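Local coordinates for protein prolyl-tRNA synthetase (Giardia lamblia ATCC 50803, PDB 3IAL) that probably catalyses the ATP-dependent attachment of L-proline to tRNA(Pro), passing through the prolyl-adenylate intermediate that is bound in this structure, at residues L117-T122 / T150-E155; G219-E224 / G245-S250; L364-G369 / C378-R383. One frame throughout, in Å; residues are numbered along the deposited sequence.

Contact 1 (L117-T122 / T150-E155). With PR8 (5'-O-[(R)-hydroxy{[(2S)-pyrrolidin-2-ylcarbonyl]oxy}phosphoryl]adenosine), chain H.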
loop_
_atom_site.group_PDB
_atom_site.type_symbol
_atom_site.label_atom_id
_atom_site.label_comp_id
_atom_site.label_asym_id
_atom_site.label_seq_id
_atom_site.Cartn_x
_atom_site.Cartn_y
_atom_site.Cartn_z
ATOM N N LEU B 117 19.680 -12.806 10.216
ATOM C CA LEU B 117 18.310 -12.483 9.814
ATOM C C LEU B 117 18.077 -12.840 8.364
ATOM O O LEU B 117 18.824 -12.410 7.486
ATOM C CB LEU B 117 18.032 -10.992 10.001
ATOM C CG LEU B 117 18.190 -10.426 11.415
ATOM C CD1 LEU B 117 17.929 -8.938 11.380
ATOM C CD2 LEU B 117 17.256 -11.125 12.382
ATOM N N ALA B 118 17.038 -13.626 8.107
ATOM C CA ALA B 118 16.657 -13.950 6.741
ATOM C C ALA B 118 15.679 -12.905 6.224
ATOM O O ALA B 118 14.796 -12.456 6.953
ATOM C CB ALA B 118 16.039 -15.333 6.672
ATOM N N LEU B 119 15.844 -12.498 4.971
ATOM C CA LEU B 119 14.805 -11.733 4.306
ATOM C C LEU B 119 13.677 -12.724 4.014
ATOM O O LEU B 119 13.930 -13.801 3.477
ATOM C CB LEU B 119 15.319 -11.116 3.009
ATOM C CG LEU B 119 16.537 -10.190 3.101
ATOM C CD1 LEU B 119 16.784 -9.562 1.740
ATOM C CD2 LEU B 119 16.350 -9.114 4.168
ATOM N N ARG B 120 12.452 -12.374 4.391
ATOM C CA ARG B 120 11.306 -13.277 4.252
ATOM C C ARG B 120 11.126 -13.839 2.831
ATOM O O ARG B 120 10.979 -13.084 1.881
ATOM C CB ARG B 120 10.012 -12.586 4.703
ATOM C CG ARG B 120 9.706 -11.290 3.988
ATOM C CD ARG B 120 8.435 -10.668 4.533
ATOM N NE ARG B 120 8.324 -9.307 4.033
ATOM C CZ ARG B 120 7.786 -8.284 4.685
ATOM N NH1 ARG B 120 7.261 -8.417 5.899
ATOM N NH2 ARG B 120 7.793 -7.100 4.101
ATOM N N PRO B 121 11.181 -15.167 2.679
ATOM C CA PRO B 121 10.756 -15.777 1.410
ATOM C C PRO B 121 9.249 -15.998 1.357
ATOM O O PRO B 121 8.671 -16.175 0.288
ATOM C CB PRO B 121 11.481 -17.116 1.419
ATOM C CG PRO B 121 11.594 -17.469 2.862
ATOM C CD PRO B 121 11.844 -16.147 3.560
ATOM N N THR B 122 8.651 -16.015 2.539
ATOM C CA THR B 122 7.226 -16.177 2.759
ATOM C C THR B 122 7.177 -16.111 4.285
ATOM O O THR B 122 8.200 -16.351 4.942
ATOM C CB THR B 122 6.674 -17.520 2.206
ATOM O OG1 THR B 122 5.277 -17.628 2.520
ATOM C CG2 THR B 122 7.444 -18.706 2.790
ATOM N N THR B 150 6.732 -7.202 -0.098
ATOM C CA THR B 150 7.591 -7.975 -0.974
ATOM C C THR B 150 8.218 -9.113 -0.179
ATOM O O THR B 150 8.427 -8.994 1.042
ATOM C CB THR B 150 8.647 -7.103 -1.688
ATOM O OG1 THR B 150 9.705 -6.737 -0.792
ATOM C CG2 THR B 150 8.000 -5.854 -2.260
ATOM N N ILE B 151 8.454 -10.226 -0.873
ATOM C CA ILE B 151 9.205 -11.363 -0.344
ATOM C C ILE B 151 10.436 -11.552 -1.227
ATOM O O ILE B 151 10.546 -10.912 -2.287
ATOM C CB ILE B 151 8.357 -12.656 -0.303
ATOM C CG1 ILE B 151 7.678 -12.918 -1.656
ATOM C CG2 ILE B 151 7.317 -12.574 0.822
ATOM C CD1 ILE B 151 7.250 -14.384 -1.855
ATOM N N PHE B 152 11.352 -12.421 -0.796
ATOM C CA PHE B 152 12.667 -12.559 -1.435
ATOM C C PHE B 152 13.038 -14.026 -1.690
ATOM O O PHE B 152 12.995 -14.842 -0.776
ATOM C CB PHE B 152 13.742 -11.889 -0.569
ATOM C CG PHE B 152 13.509 -10.413 -0.346
ATOM C CD1 PHE B 152 14.145 -9.467 -1.145
ATOM C CD2 PHE B 152 12.659 -9.974 0.656
ATOM C CE1 PHE B 152 13.936 -8.111 -0.946
ATOM C CE2 PHE B 152 12.437 -8.604 0.865
ATOM C CZ PHE B 152 13.074 -7.676 0.064
ATOM N N ARG B 153 13.395 -14.348 -2.935
ATOM C CA ARG B 153 13.760 -15.710 -3.331
ATOM C C ARG B 153 15.071 -15.695 -4.111
ATOM O O ARG B 153 15.097 -15.307 -5.280
ATOM C CB ARG B 153 12.668 -16.331 -4.211
ATOM C CG ARG B 153 11.266 -16.330 -3.628
ATOM C CD ARG B 153 10.986 -17.543 -2.796
ATOM N NE ARG B 153 9.665 -17.469 -2.167
ATOM C CZ ARG B 153 8.550 -18.057 -2.604
ATOM N NH1 ARG B 153 8.538 -18.802 -3.704
ATOM N NH2 ARG B 153 7.423 -17.902 -1.918
ATOM N N HIS B 154 16.149 -16.135 -3.473
ATOM C CA HIS B 154 17.486 -16.093 -4.073
ATOM C C HIS B 154 17.692 -17.025 -5.263
ATOM O O HIS B 154 18.343 -16.638 -6.231
ATOM C CB HIS B 154 18.562 -16.411 -3.033
ATOM C CG HIS B 154 19.879 -16.781 -3.633
ATOM N ND1 HIS B 154 20.706 -15.860 -4.239
ATOM C CD2 HIS B 154 20.509 -17.976 -3.735
ATOM C CE1 HIS B 154 21.789 -16.471 -4.686
ATOM N NE2 HIS B 154 21.697 -17.754 -4.386
ATOM N N GLU B 155 17.178 -18.250 -5.188
ATOM C CA GLU B 155 17.537 -19.275 -6.174
ATOM C C GLU B 155 16.794 -19.116 -7.503
ATOM O O GLU B 155 17.103 -19.811 -8.474
ATOM C CB GLU B 155 17.329 -20.692 -5.614
ATOM C CG GLU B 155 18.084 -21.776 -6.404
ATOM C CD GLU B 155 18.154 -23.115 -5.690
ATOM O OE1 GLU B 155 17.106 -23.783 -5.554
ATOM O OE2 GLU B 155 19.267 -23.509 -5.282
HETATM C C PR8 H . 2.581 -19.373 -0.541
HETATM N N PR8 H . 2.756 -18.526 1.715
HETATM O O PR8 H . 3.713 -18.905 -0.672
HETATM P P PR8 H . 2.612 -20.044 -2.934
HETATM N N1 PR8 H . 7.861 -14.514 -8.954
HETATM C C2 PR8 H . 6.630 -14.016 -8.978
HETATM N N3 PR8 H . 5.620 -14.586 -8.315
HETATM C C4 PR8 H . 5.806 -15.692 -7.596
HETATM C C5 PR8 H . 7.080 -16.248 -7.556
HETATM C C6 PR8 H . 8.119 -15.633 -8.251
HETATM N N6 PR8 H . 9.348 -16.149 -8.215
HETATM N N7 PR8 H . 7.018 -17.329 -6.788
HETATM C C8 PR8 H . 5.760 -17.456 -6.360
HETATM N N9 PR8 H . 5.009 -16.464 -6.856
HETATM C CA PR8 H . 1.844 -19.221 0.789
HETATM C CB PR8 H . 0.643 -18.313 0.586
HETATM C CD PR8 H . 2.015 -17.420 2.311
HETATM C CG PR8 H . 1.084 -16.967 1.178
HETATM C "C1'" PR8 H . 3.545 -16.288 -6.591
HETATM O O10 PR8 H . 1.892 -20.065 -1.489
HETATM O O1P PR8 H . 3.832 -20.889 -2.995
HETATM C "C2'" PR8 H . 2.686 -17.397 -7.245
HETATM O "O2'" PR8 H . 1.486 -16.829 -7.793
HETATM O O2P PR8 H . 1.500 -20.585 -3.959
HETATM C "C3'" PR8 H . 2.285 -18.249 -6.064
HETATM O "O3'" PR8 H . 1.076 -18.958 -6.350
HETATM C "C4'" PR8 H . 2.018 -17.121 -5.085
HETATM O "O4'" PR8 H . 3.261 -16.387 -5.159
HETATM C "C5'" PR8 H . 1.757 -17.704 -3.714
HETATM O "O5'" PR8 H . 2.854 -18.497 -3.304
HETATM O O HOH W 1 15.184 -14.491 1.355
#
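The Phe152 ring takes Leu119 CD1 over one face, 4.0 Å from the ring centroid, in a CH-pi contact. Arg120 O lies at the ring's edge, near its plane. The Arg153 guanidinium is approached edge-on by Pro121 O, which accepts from Arg153 NE at 2.9 Å and from Arg153 NH2 at 3.1 Å. Both donors reach the oxygen from the same face of its carbonyl plane. The Arg153 chain bends at its second torsion (chi2 -88°) to bring this edge round. Arg120 NE bonds Thr150 O at 3.0 Å, while Arg120 NH1 is held by Phe79 O. Phe152 N to Arg120 O completes the cross-links at 2.8 Å. Ile151 CD1 packs beside Pro121 O.

The sequence around Arg153 fits motif 2 of class II synthetases. Thr122 belongs to the Thr-x-Glu loop of prolyl-tRNA synthetases. Thr122 OG1 accepts from the prolyl nitrogen of the adenylate at 2.8 Å and also bonds Glu124. Arg153 NH1 lies 3.7 Å from adenine N7. The two-nitrogen grip on Pro121 O therefore ties the arginine beside the nucleotide to the backbone just before the proline-binding threonine, and probably limits rotation of the guanidinium.

Contact 2 (G219-E224 / G245-S250)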
loop_
_atom_site.group_PDB
_atom_site.type_symbol
_atom_site.label_atom_id
_atom_site.label_comp_id
_atom_site.label_asym_id
_atom_site.label_seq_id
_atom_site.Cartn_x
_atom_site.Cartn_y
_atom_site.Cartn_z
ATOM N N GLY B 219 5.210 -27.823 3.993
ATOM C CA GLY B 219 4.547 -27.716 5.287
ATOM C C GLY B 219 3.038 -27.894 5.224
ATOM O O GLY B 219 2.419 -28.249 6.226
ATOM N N ALA B 220 2.444 -27.651 4.055
ATOM C CA ALA B 220 0.997 -27.778 3.883
ATOM C C ALA B 220 0.517 -29.221 4.012
ATOM O O ALA B 220 1.252 -30.151 3.697
ATOM C CB ALA B 220 0.571 -27.218 2.530
ATOM N N ASP B 221 -0.721 -29.384 4.479
ATOM C CA ASP B 221 -1.443 -30.655 4.395
ATOM C C ASP B 221 -1.992 -30.896 2.985
ATOM O O ASP B 221 -2.049 -32.032 2.531
ATOM C CB ASP B 221 -2.615 -30.686 5.386
ATOM C CG ASP B 221 -2.207 -31.121 6.794
ATOM O OD1 ASP B 221 -1.008 -31.411 7.046
ATOM O OD2 ASP B 221 -3.119 -31.181 7.651
ATOM N N TYR B 222 -2.466 -29.841 2.329
ATOM C CA TYR B 222 -2.752 -29.891 0.893
ATOM C C TYR B 222 -2.762 -28.479 0.330
ATOM O O TYR B 222 -2.861 -27.498 1.079
ATOM C CB TYR B 222 -4.061 -30.630 0.566
ATOM C CG TYR B 222 -5.327 -30.005 1.135
ATOM C CD1 TYR B 222 -5.782 -30.342 2.406
ATOM C CD2 TYR B 222 -6.072 -29.097 0.396
ATOM C CE1 TYR B 222 -6.930 -29.782 2.927
ATOM C CE2 TYR B 222 -7.237 -28.535 0.910
ATOM C CZ TYR B 222 -7.656 -28.879 2.178
ATOM O OH TYR B 222 -8.800 -28.324 2.708
ATOM N N SER B 223 -2.634 -28.394 -0.991
ATOM C CA SER B 223 -2.481 -27.123 -1.686
ATOM C C SER B 223 -3.417 -27.056 -2.879
ATOM O O SER B 223 -3.526 -28.014 -3.652
ATOM C CB SER B 223 -1.030 -26.941 -2.142
ATOM O OG SER B 223 -0.192 -26.619 -1.044
ATOM N N GLU B 224 -4.117 -25.932 -2.987
ATOM C CA GLU B 224 -4.992 -25.643 -4.106
ATOM C C GLU B 224 -4.446 -24.437 -4.864
ATOM O O GLU B 224 -3.901 -23.512 -4.256
ATOM C CB GLU B 224 -6.399 -25.357 -3.608
ATOM C CG GLU B 224 -7.006 -26.516 -2.850
ATOM C CD GLU B 224 -8.415 -26.234 -2.367
ATOM O OE1 GLU B 224 -8.889 -25.092 -2.516
ATOM O OE2 GLU B 224 -9.048 -27.164 -1.827
ATOM N N GLY B 245 -3.151 -27.434 8.068
ATOM C CA GLY B 245 -3.525 -28.345 9.137
ATOM C C GLY B 245 -3.117 -27.811 10.495
ATOM O O GLY B 245 -3.239 -26.612 10.771
ATOM N N GLN B 246 -2.620 -28.710 11.338
ATOM C CA GLN B 246 -2.169 -28.363 12.682
ATOM C C GLN B 246 -0.648 -28.436 12.829
ATOM O O GLN B 246 -0.121 -28.181 13.911
ATOM C CB GLN B 246 -2.843 -29.286 13.695
ATOM C CG GLN B 246 -4.313 -28.995 13.884
ATOM C CD GLN B 246 -5.048 -30.118 14.596
ATOM O OE1 GLN B 246 -5.013 -31.270 14.160
ATOM N NE2 GLN B 246 -5.740 -29.781 15.688
ATOM N N ARG B 247 0.052 -28.748 11.739
ATOM C CA ARG B 247 1.504 -28.969 11.764
ATOM C C ARG B 247 2.292 -27.783 12.303
ATOM O O ARG B 247 3.136 -27.943 13.192
ATOM C CB ARG B 247 2.022 -29.331 10.361
ATOM C CG ARG B 247 1.769 -30.781 9.961
ATOM C CD ARG B 247 1.819 -30.993 8.439
ATOM N NE ARG B 247 3.138 -30.729 7.856
ATOM C CZ ARG B 247 4.197 -31.536 7.949
ATOM N NH1 ARG B 247 5.339 -31.183 7.368
ATOM N NH2 ARG B 247 4.136 -32.686 8.622
ATOM N N PHE B 248 2.024 -26.601 11.758
ATOM C CA PHE B 248 2.691 -25.372 12.193
ATOM C C PHE B 248 2.295 -24.975 13.620
ATOM O O PHE B 248 3.112 -24.422 14.363
ATOM C CB PHE B 248 2.391 -24.217 11.229
ATOM C CG PHE B 248 3.250 -24.204 9.988
ATOM C CD1 PHE B 248 4.481 -23.568 9.989
ATOM C CD2 PHE B 248 2.818 -24.799 8.820
ATOM C CE1 PHE B 248 5.270 -23.535 8.855
ATOM C CE2 PHE B 248 3.592 -24.772 7.684
ATOM C CZ PHE B 248 4.817 -24.131 7.694
ATOM N N SER B 249 1.051 -25.258 14.005
ATOM C CA SER B 249 0.573 -24.954 15.352
ATOM C C SER B 249 1.325 -25.753 16.409
ATOM O O SER B 249 1.602 -25.253 17.508
ATOM C CB SER B 249 -0.925 -25.245 15.474
ATOM O OG SER B 249 -1.674 -24.485 14.549
ATOM N N SER B 250 1.636 -27.003 16.088
ATOM C CA SER B 250 2.457 -27.831 16.977
ATOM C C SER B 250 3.894 -27.325 17.009
ATOM O O SER B 250 4.490 -27.205 18.068
ATOM C CB SER B 250 2.445 -29.289 16.523
ATOM O OG SER B 250 3.196 -30.084 17.425
#
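Arg247 of the short helix 247-251 reaches back to Gly219, in the loop leading into strand 222-229. The place is one end of an antiparallel strand pair in the class II synthetase catalytic domain. A classic beta bulge marks it, with Asp221 and Tyr222 both facing Asn243.

In the first shell, Arg247 NE donates to Gly219 O at 3.1 Å. This is the hydrogen bond between the two segments. The oxygen sits at the guanidinium edge, close to its plane. The donor, however, lies 42° above the carbonyl plane, so the bond misses the oxygen's lone pairs. The arginine chain bends at its third torsion (chi3 64°), which turns NE toward this carbonyl. The ring of Phe248 meets the same loop by one atom, CE2, which rests 3.9 Å from Gly219 CA.

Asp221 crosses Arg247 at a slant. Asp221 OD1 comes 3.2 Å from Arg247 CD but stays 4.3 Å from Arg247 NE. The opposite charges are near each other without forming a salt bridge, and any attraction is probably modest. The other carboxylate oxygen, Asp221 OD2, lies 3.2 Å from Gly245 CA. With no side chain there, the carboxylate can settle close to the backbone.

Further out, Arg247 NH1 forms a salt bridge with Asp93, which gives the guanidinium a second fixed point. Phe248 stacks edge-to-face on His94 and packs on Leu268 of strand 263-274. Across to the neighbouring strand 235-245, Ser223 OG bonds His242 ND1. The other ring nitrogen of that histidine, NE2, bonds the prolyl-adenylate, so Ser223 is placed to orient a ligand-binding histidine, as a second-shell residue would.

The helix itself starts with Ser250 N bonded to Gln246 O at 3.0 Å.

Contact 3 (L364-G369 / C378-R383); sequences LRIEVG and CIVVPR
Strands 364-369 and 378-382 run antiparallel at 162°, their axes 4.5 Å apart at closest, with Arg365-Val381 and Glu367-Ile379 as hydrogen-bonded pairs. Each of these pairs makes both of its backbone bonds. The shortest is Glu367 N to Ile379 O at 2.7 Å. The non-hydrogen-bonded pairs, Ile366-Val380 between them and Leu364-Pro382 beyond, come closer, CA to CA. The strands add CA-H...O contacts, such as Ile366 CA to Ile379 O at 3.1 Å. Both strands belong to the mixed sheet of the anticodon-binding domain. The short helix 370-374 lies in their connection, and strand 302-307 pairs with the far edge of 364-369.

One face of the sheet is apolar. Leu364 slants across Pro382 and touches its CB with CD2 at 3.8 Å. Ile366 and Val380 lie side by side and point the same way, with CG1 of Ile366 4.0 Å from CG2 of Val380. The other branch of Ile366, CG2, meets Cys378 SG at 3.6 Å. Helices 416-438 and 315-334 pack on this side, through Leu364 and Ile366 respectively.

The face with Arg365 and Glu367 is mixed. Arg365 starts with CG between its backbone N and carbonyl carbon (chi1 73°) and then runs extended alongside Val381. Val381 CG1 lies over one face of the guanidinium, 3.6 Å from Arg365 NH2. At the guanidinium edge, Arg365 NE donates to Glu367 OE2 at 2.9 Å in a salt bridge. The carboxylate uses its anti lone pair, and the oxygen lies only 9° out of the guanidinium plane. A long, weak ion pair joins NH1 to Glu358.

The methyl group over its face and the carboxylate at its edge together limit how the guanidinium can turn. The salt bridge should also lower the cost of burying the arginine charge.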
loop_
_atom_site.group_PDB
_atom_site.type_symbol
_atom_site.label_atom_id
_atom_site.label_comp_id
_atom_site.label_asym_id
_atom_site.label_seq_id
_atom_site.Cartn_x
_atom_site.Cartn_y
_atom_site.Cartn_z
ATOM N N LEU B 364 -10.574 3.362 -23.718
ATOM C CA LEU B 364 -11.397 4.176 -24.607
ATOM C C LEU B 364 -10.698 5.475 -24.985
ATOM O O LEU B 364 -10.084 6.129 -24.140
ATOM C CB LEU B 364 -12.728 4.510 -23.929
ATOM C CG LEU B 364 -13.720 3.376 -23.681
ATOM C CD1 LEU B 364 -14.839 3.836 -22.744
ATOM C CD2 LEU B 364 -14.292 2.867 -24.986
ATOM N N ARG B 365 -10.788 5.851 -26.254
ATOM C CA ARG B 365 -10.519 7.236 -26.634
ATOM C C ARG B 365 -11.769 7.880 -27.201
ATOM O O ARG B 365 -12.563 7.241 -27.900
ATOM C CB ARG B 365 -9.356 7.370 -27.619
ATOM C CG ARG B 365 -9.652 6.923 -29.026
ATOM C CD ARG B 365 -8.597 7.398 -29.999
ATOM N NE ARG B 365 -8.851 6.831 -31.316
ATOM C CZ ARG B 365 -8.538 5.587 -31.673
ATOM N NH1 ARG B 365 -7.930 4.768 -30.816
ATOM N NH2 ARG B 365 -8.825 5.163 -32.897
ATOM N N ILE B 366 -11.933 9.154 -26.876
ATOM C CA ILE B 366 -12.981 9.965 -27.425
ATOM C C ILE B 366 -12.298 11.030 -28.285
ATOM O O ILE B 366 -11.355 11.675 -27.833
ATOM C CB ILE B 366 -13.813 10.642 -26.315
ATOM C CG1 ILE B 366 -14.387 9.602 -25.347
ATOM C CG2 ILE B 366 -14.948 11.477 -26.924
ATOM C CD1 ILE B 366 -15.134 10.208 -24.169
ATOM N N GLU B 367 -12.765 11.198 -29.519
ATOM C CA GLU B 367 -12.265 12.244 -30.396
ATOM C C GLU B 367 -13.354 13.295 -30.538
ATOM O O GLU B 367 -14.502 12.968 -30.808
ATOM C CB GLU B 367 -11.888 11.674 -31.760
ATOM C CG GLU B 367 -10.765 10.640 -31.696
ATOM C CD GLU B 367 -10.443 10.010 -33.043
ATOM O OE1 GLU B 367 -10.881 10.539 -34.080
ATOM O OE2 GLU B 367 -9.735 8.983 -33.059
ATOM N N VAL B 368 -12.978 14.550 -30.323
ATOM C CA VAL B 368 -13.881 15.682 -30.420
ATOM C C VAL B 368 -13.217 16.721 -31.312
ATOM O O VAL B 368 -12.098 17.150 -31.036
ATOM C CB VAL B 368 -14.131 16.301 -29.031
ATOM C CG1 VAL B 368 -15.150 17.424 -29.125
ATOM C CG2 VAL B 368 -14.577 15.229 -28.021
ATOM N N GLY B 369 -13.898 17.102 -32.392
ATOM C CA GLY B 369 -13.408 18.128 -33.308
ATOM C C GLY B 369 -14.496 19.120 -33.691
ATOM O O GLY B 369 -15.666 18.933 -33.361
ATOM N N CYS B 378 -19.464 13.035 -30.889
ATOM C CA CYS B 378 -18.050 12.722 -30.724
ATOM C C CYS B 378 -17.819 11.257 -31.102
ATOM O O CYS B 378 -18.765 10.487 -31.231
ATOM C CB CYS B 378 -17.587 12.985 -29.291
ATOM S SG CYS B 378 -18.328 11.899 -28.072
ATOM N N ILE B 379 -16.557 10.888 -31.290
ATOM C CA ILE B 379 -16.203 9.541 -31.699
ATOM C C ILE B 379 -15.576 8.821 -30.514
ATOM O O ILE B 379 -14.614 9.317 -29.924
ATOM C CB ILE B 379 -15.231 9.558 -32.893
ATOM C CG1 ILE B 379 -15.869 10.296 -34.075
ATOM C CG2 ILE B 379 -14.850 8.152 -33.309
ATOM C CD1 ILE B 379 -15.697 11.812 -34.013
ATOM N N VAL B 380 -16.142 7.664 -30.171
ATOM C CA VAL B 380 -15.679 6.848 -29.062
ATOM C C VAL B 380 -15.204 5.498 -29.602
ATOM O O VAL B 380 -15.958 4.789 -30.258
ATOM C CB VAL B 380 -16.795 6.640 -28.012
ATOM C CG1 VAL B 380 -16.286 5.820 -26.843
ATOM C CG2 VAL B 380 -17.326 7.982 -27.523
ATOM N N VAL B 381 -13.949 5.158 -29.317
ATOM C CA VAL B 381 -13.302 3.976 -29.883
ATOM C C VAL B 381 -12.744 3.110 -28.756
ATOM O O VAL B 381 -11.833 3.542 -28.056
ATOM C CB VAL B 381 -12.148 4.385 -30.826
ATOM C CG1 VAL B 381 -11.500 3.150 -31.472
ATOM C CG2 VAL B 381 -12.649 5.372 -31.902
ATOM N N PRO B 382 -13.306 1.900 -28.554
ATOM C CA PRO B 382 -12.729 0.990 -27.563
ATOM C C PRO B 382 -11.452 0.336 -28.084
ATOM O O PRO B 382 -11.293 0.165 -29.291
ATOM C CB PRO B 382 -13.828 -0.068 -27.342
ATOM C CG PRO B 382 -15.001 0.371 -28.141
ATOM C CD PRO B 382 -14.513 1.331 -29.169
ATOM N N ARG B 383 -10.572 -0.037 -27.165
ATOM C CA ARG B 383 -9.225 -0.498 -27.499
ATOM C C ARG B 383 -9.174 -1.870 -28.184
ATOM O O ARG B 383 -8.330 -2.096 -29.044
ATOM C CB ARG B 383 -8.364 -0.522 -26.219
ATOM C CG ARG B 383 -6.979 -1.117 -26.368
ATOM C CD ARG B 383 -6.129 -0.387 -27.403
ATOM N NE ARG B 383 -4.815 -1.005 -27.507
ATOM C CZ ARG B 383 -4.523 -2.080 -28.239
ATOM N NH1 ARG B 383 -5.449 -2.689 -28.986
ATOM N NH2 ARG B 383 -3.281 -2.553 -28.227
#

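Overall arrangement
Contacts 1 and 2 lie in the class II catalytic domain. Their centres are about 20 Å apart and their nearest atoms about 8 Å. Both reach the same sheet, but only contact 1 touches the adenylate. Contact 3 sits in the anticodon-binding domain, on the opposite side of the chain's centre, with its own centre about 46 Å from that of contact 1 and about 53 Å from that of contact 2. Contacts 1 and 3 are buried, whereas contact 2 is partly open. Contact 1 joins loops and strand ends through two arginines that bind carbonyls, one of them in the ligand pocket. Contact 2 has one such bond and a near charge pair. Contact 3 is regular strand pairing, with a salt bridge kept within one strand.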